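Local coordinates for protein immunoreactive 84kD antigen PG93 (Porphyromonas gingivalis, PDB 5M11) that is an essential component of the type IX secretion system on the bacterial surface and binds calcium and zinc ions, at residues H20-V32 against G273-E287. Sequence-based numbering, arbitrary orientation.
Sequences HKTEKAVETPKKV and GAMNESNTAYIALGE. With PEG (di(hydroxyethyl)ether), chain Q.
With its CG anti to the backbone N (chi1 -167°) and the chain extended beyond it, E27 carries its carboxylate past the Y282 ring into the loop that follows G273. There two bonds hold it: S278 OG donates to the syn lone pair of E27 OE2 at 2.7 Å, while M275 N reaches E27 OE1 at 3.1 Å from above the carboxylate plane. On the way, E27 CG lies 3.6 Å from Y282 CE2. With CG anti to the carbonyl carbon (chi1 -64°), the Y282 ring is turned so that V32 CG2 lies squarely over one face, 3.7 Å from the centroid, in a CH-pi contact. M275, bent at its last torsion, crosses P29 at about a right angle, its sulfur and methyl meeting the proline ring. Farther along, A284 CB packs on A25 CB and T22 CG2. Beyond it the backbones join in one antiparallel hydrogen-bonded pair, T22 with G286, in which T22 N to G286 O measures 3.1 Å and the return bond is weak. K45, in the loop after strand 39-42, adds a salt bridge to E27 OE2. Strands 22-27 and 280-284 belong to the first and last of seven consecutive four-stranded antiparallel sheets, consistent with ring closure of the N-terminal beta-propeller; strand 290-294 backs T22, A25 and Y282, and strand 65-71 of the next sheet packs against V26, T28 and P29.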
loop_
_atom_site.group_PDB
_atom_site.type_symbol
_atom_site.label_atom_id
_atom_site.label_comp_id
_atom_site.label_asym_id
_atom_site.label_seq_id
_atom_site.Cartn_x
_atom_site.Cartn_y
_atom_site.Cartn_z
ATOM N N HIS A 20 -6.036 8.514 8.351
ATOM C CA HIS A 20 -5.998 7.975 9.716
ATOM C C HIS A 20 -4.940 8.754 10.649
ATOM O O HIS A 20 -5.130 9.953 10.905
ATOM C CB HIS A 20 -5.781 6.421 9.626
ATOM C CG HIS A 20 -5.667 5.635 10.905
ATOM N ND1 HIS A 20 -6.118 6.129 12.119
ATOM C CD2 HIS A 20 -5.134 4.406 11.106
ATOM C CE1 HIS A 20 -5.829 5.199 13.011
ATOM N NE2 HIS A 20 -5.239 4.144 12.447
ATOM N N LYS A 21 -3.875 8.068 11.147
ATOM C CA LYS A 21 -2.895 8.514 12.150
ATOM C C LYS A 21 -1.986 9.676 11.705
ATOM O O LYS A 21 -0.893 9.420 11.203
ATOM C CB LYS A 21 -2.035 7.306 12.574
ATOM C CG LYS A 21 -1.281 7.451 13.889
ATOM C CD LYS A 21 -0.351 6.264 14.059
ATOM C CE LYS A 21 0.687 6.453 15.131
ATOM N NZ LYS A 21 1.826 5.515 14.940
ATOM N N THR A 22 -2.395 10.941 11.977
ATOM C CA THR A 22 -1.633 12.162 11.636
ATOM C C THR A 22 -0.430 12.245 12.580
ATOM O O THR A 22 -0.570 12.559 13.761
ATOM C CB THR A 22 -2.554 13.398 11.642
ATOM O OG1 THR A 22 -3.516 13.201 10.614
ATOM C CG2 THR A 22 -1.825 14.713 11.381
ATOM N N GLU A 23 0.754 11.921 12.039
ATOM C CA GLU A 23 2.003 11.855 12.779
ATOM C C GLU A 23 2.829 13.151 12.685
ATOM O O GLU A 23 3.774 13.306 13.460
ATOM C CB GLU A 23 2.818 10.653 12.287
ATOM C CG GLU A 23 2.251 9.323 12.756
ATOM C CD GLU A 23 2.599 8.091 11.943
ATOM O OE1 GLU A 23 2.575 8.172 10.693
ATOM O OE2 GLU A 23 2.804 7.019 12.559
ATOM N N LYS A 24 2.477 14.072 11.762
ATOM C CA LYS A 24 3.200 15.334 11.535
ATOM C C LYS A 24 2.259 16.443 11.058
ATOM O O LYS A 24 1.215 16.146 10.467
ATOM C CB LYS A 24 4.332 15.137 10.510
ATOM C CG LYS A 24 5.686 14.868 11.157
ATOM C CD LYS A 24 6.220 13.506 10.802
ATOM C CE LYS A 24 7.463 13.169 11.573
ATOM N NZ LYS A 24 7.766 11.717 11.446
ATOM N N ALA A 25 2.640 17.716 11.316
ATOM C CA ALA A 25 1.881 18.929 10.999
ATOM C C ALA A 25 2.820 20.105 10.776
ATOM O O ALA A 25 3.783 20.274 11.532
ATOM C CB ALA A 25 0.924 19.246 12.131
ATOM N N VAL A 26 2.562 20.900 9.722
ATOM C CA VAL A 26 3.356 22.071 9.315
ATOM C C VAL A 26 2.401 23.224 8.964
ATOM O O VAL A 26 1.467 23.014 8.172
ATOM C CB VAL A 26 4.293 21.732 8.102
ATOM C CG1 VAL A 26 4.898 22.984 7.463
ATOM C CG2 VAL A 26 5.384 20.745 8.471
ATOM N N GLU A 27 2.664 24.441 9.496
ATOM C CA GLU A 27 1.878 25.630 9.151
ATOM C C GLU A 27 2.475 26.343 7.927
ATOM O O GLU A 27 3.676 26.595 7.891
ATOM C CB GLU A 27 1.772 26.622 10.327
ATOM C CG GLU A 27 0.716 27.695 10.081
ATOM C CD GLU A 27 0.806 28.958 10.910
ATOM O OE1 GLU A 27 1.251 28.870 12.077
ATOM O OE2 GLU A 27 0.382 30.026 10.412
ATOM N N THR A 28 1.608 26.681 6.947
ATOM C CA THR A 28 1.871 27.406 5.685
ATOM C C THR A 28 1.058 28.710 5.771
ATOM O O THR A 28 0.014 28.663 6.422
ATOM C CB THR A 28 1.473 26.469 4.505
ATOM O OG1 THR A 28 2.520 25.516 4.304
ATOM C CG2 THR A 28 1.117 27.203 3.189
ATOM N N PRO A 29 1.458 29.863 5.152
ATOM C CA PRO A 29 0.632 31.093 5.258
ATOM C C PRO A 29 -0.851 30.894 4.945
ATOM O O PRO A 29 -1.666 31.488 5.637
ATOM C CB PRO A 29 1.272 32.048 4.251
ATOM C CG PRO A 29 2.687 31.610 4.179
ATOM C CD PRO A 29 2.671 30.116 4.351
ATOM N N LYS A 30 -1.204 30.021 3.980
ATOM C CA LYS A 30 -2.610 29.781 3.634
ATOM C C LYS A 30 -3.041 28.277 3.748
ATOM O O LYS A 30 -4.208 27.967 3.489
ATOM C CB LYS A 30 -2.921 30.321 2.207
ATOM C CG LYS A 30 -2.803 31.848 2.034
ATOM C CD LYS A 30 -4.129 32.580 2.263
ATOM C CE LYS A 30 -3.953 33.905 2.979
ATOM N NZ LYS A 30 -5.160 34.767 2.862
ATOM N N LYS A 31 -2.134 27.361 4.149
ATOM C CA LYS A 31 -2.453 25.924 4.243
ATOM C C LYS A 31 -1.838 25.259 5.478
ATOM O O LYS A 31 -1.013 25.861 6.161
ATOM C CB LYS A 31 -1.957 25.183 2.982
ATOM C CG LYS A 31 -2.811 25.379 1.726
ATOM C CD LYS A 31 -2.067 24.984 0.436
ATOM C CE LYS A 31 -1.506 26.181 -0.298
ATOM N NZ LYS A 31 -1.429 25.943 -1.766
ATOM N N VAL A 32 -2.255 24.021 5.771
ATOM C CA VAL A 32 -1.722 23.238 6.883
ATOM C C VAL A 32 -1.322 21.896 6.304
ATOM O O VAL A 32 -2.187 21.080 5.972
ATOM C CB VAL A 32 -2.672 23.092 8.116
ATOM C CG1 VAL A 32 -1.992 22.325 9.251
ATOM C CG2 VAL A 32 -3.165 24.445 8.619
ATOM N N GLY A 273 3.097 22.457 14.273
ATOM C CA GLY A 273 3.396 23.418 13.215
ATOM C C GLY A 273 2.972 24.825 13.591
ATOM O O GLY A 273 1.834 25.029 14.014
ATOM N N ALA A 274 3.895 25.800 13.485
ATOM C CA ALA A 274 3.676 27.209 13.841
ATOM C C ALA A 274 4.737 28.105 13.185
ATOM O O ALA A 274 5.918 27.782 13.244
ATOM C CB ALA A 274 3.698 27.386 15.360
ATOM N N MET A 275 4.305 29.204 12.536
ATOM C CA MET A 275 5.162 30.161 11.821
ATOM C C MET A 275 5.635 31.234 12.760
ATOM O O MET A 275 4.949 31.519 13.739
ATOM C CB MET A 275 4.436 30.766 10.612
ATOM C CG MET A 275 4.261 29.765 9.501
ATOM S SD MET A 275 3.462 30.353 7.995
ATOM C CE MET A 275 4.614 31.649 7.474
ATOM N N ASN A 276 6.809 31.829 12.468
ATOM C CA ASN A 276 7.488 32.831 13.294
ATOM C C ASN A 276 6.513 33.814 13.946
ATOM O O ASN A 276 6.545 33.967 15.176
ATOM C CB ASN A 276 8.568 33.585 12.496
ATOM C CG ASN A 276 9.353 34.646 13.256
ATOM O OD1 ASN A 276 9.788 34.467 14.405
ATOM N ND2 ASN A 276 9.606 35.766 12.599
ATOM N N GLU A 277 5.614 34.414 13.158
ATOM C CA GLU A 277 4.689 35.409 13.686
ATOM C C GLU A 277 3.235 34.865 13.831
ATOM O O GLU A 277 2.277 35.631 13.698
ATOM C CB GLU A 277 4.755 36.669 12.800
ATOM C CG GLU A 277 5.981 37.527 13.107
ATOM C CD GLU A 277 6.274 38.724 12.214
ATOM O OE1 GLU A 277 5.320 39.326 11.667
ATOM O OE2 GLU A 277 7.468 39.091 12.107
ATOM N N SER A 278 3.074 33.574 14.189
ATOM C CA SER A 278 1.739 32.997 14.343
ATOM C C SER A 278 1.287 32.932 15.801
ATOM O O SER A 278 2.100 32.729 16.679
ATOM C CB SER A 278 1.683 31.609 13.722
ATOM O OG SER A 278 1.101 31.671 12.428
ATOM N N ASN A 279 -0.009 33.086 16.060
ATOM C CA ASN A 279 -0.525 33.029 17.435
ATOM C C ASN A 279 -1.391 31.784 17.656
ATOM O O ASN A 279 -2.022 31.649 18.706
ATOM C CB ASN A 279 -1.289 34.307 17.786
ATOM C CG ASN A 279 -0.388 35.493 18.047
ATOM O OD1 ASN A 279 0.613 35.408 18.782
ATOM N ND2 ASN A 279 -0.747 36.637 17.464
ATOM N N THR A 280 -1.353 30.852 16.683
ATOM C CA THR A 280 -2.064 29.582 16.700
ATOM C C THR A 280 -1.162 28.465 16.142
ATOM O O THR A 280 -0.530 28.628 15.094
ATOM C CB THR A 280 -3.408 29.698 15.958
ATOM O OG1 THR A 280 -4.085 28.448 16.060
ATOM C CG2 THR A 280 -3.260 30.122 14.474
ATOM N N ALA A 281 -1.106 27.338 16.848
ATOM C CA ALA A 281 -0.296 26.183 16.457
ATOM C C ALA A 281 -1.156 25.011 16.010
ATOM O O ALA A 281 -2.215 24.755 16.575
ATOM C CB ALA A 281 0.580 25.753 17.612
ATOM N N TYR A 282 -0.690 24.290 15.003
ATOM C CA TYR A 282 -1.414 23.147 14.478
ATOM C C TYR A 282 -0.759 21.866 15.022
ATOM O O TYR A 282 0.444 21.650 14.875
ATOM C CB TYR A 282 -1.482 23.246 12.952
ATOM C CG TYR A 282 -2.270 24.471 12.515
ATOM C CD1 TYR A 282 -3.666 24.450 12.467
ATOM C CD2 TYR A 282 -1.626 25.669 12.208
ATOM C CE1 TYR A 282 -4.395 25.577 12.087
ATOM C CE2 TYR A 282 -2.347 26.804 11.832
ATOM C CZ TYR A 282 -3.730 26.756 11.786
ATOM O OH TYR A 282 -4.435 27.886 11.457
ATOM N N ILE A 283 -1.555 21.089 15.750
ATOM C CA ILE A 283 -1.198 19.884 16.504
ATOM C C ILE A 283 -1.568 18.607 15.720
ATOM O O ILE A 283 -2.609 18.570 15.063
ATOM C CB ILE A 283 -1.964 19.939 17.894
ATOM C CG1 ILE A 283 -1.826 21.313 18.632
ATOM C CG2 ILE A 283 -1.625 18.791 18.845
ATOM C CD1 ILE A 283 -0.367 21.926 18.753
ATOM N N ALA A 284 -0.706 17.569 15.803
ATOM C CA ALA A 284 -0.915 16.228 15.245
ATOM C C ALA A 284 -1.158 15.292 16.434
ATOM O O ALA A 284 -0.275 15.107 17.285
ATOM C CB ALA A 284 0.282 15.783 14.411
ATOM N N LEU A 285 -2.391 14.799 16.562
ATOM C CA LEU A 285 -2.783 13.963 17.689
ATOM C C LEU A 285 -2.817 12.493 17.306
ATOM O O LEU A 285 -3.231 11.649 18.100
ATOM C CB LEU A 285 -4.135 14.443 18.240
ATOM C CG LEU A 285 -4.085 15.846 18.852
ATOM C CD1 LEU A 285 -5.429 16.491 18.855
ATOM C CD2 LEU A 285 -3.522 15.811 20.235
ATOM N N GLY A 286 -2.322 12.203 16.111
ATOM C CA GLY A 286 -2.231 10.853 15.587
ATOM C C GLY A 286 -3.570 10.230 15.282
ATOM O O GLY A 286 -4.278 10.680 14.371
ATOM N N GLU A 287 -3.927 9.203 16.077
ATOM C CA GLU A 287 -5.137 8.402 15.906
ATOM C C GLU A 287 -6.417 9.277 15.914
ATOM O O GLU A 287 -7.458 8.838 15.414
ATOM C CB GLU A 287 -5.197 7.277 16.952
ATOM C CG GLU A 287 -5.152 5.868 16.356
ATOM C CD GLU A 287 -3.793 5.242 16.075
ATOM O OE1 GLU A 287 -2.930 5.243 16.984
ATOM O OE2 GLU A 287 -3.621 4.679 14.970
HETATM C C1 PEG Q . -3.168 1.188 14.251
HETATM O O1 PEG Q . -2.626 2.380 13.728
HETATM C C2 PEG Q . -4.391 1.439 15.081
HETATM O O2 PEG Q . -5.358 2.176 14.343
HETATM C C3 PEG Q . -6.627 1.530 14.287
HETATM C C4 PEG Q . -7.751 2.519 14.457
HETATM O O4 PEG Q . -7.985 3.282 13.282
#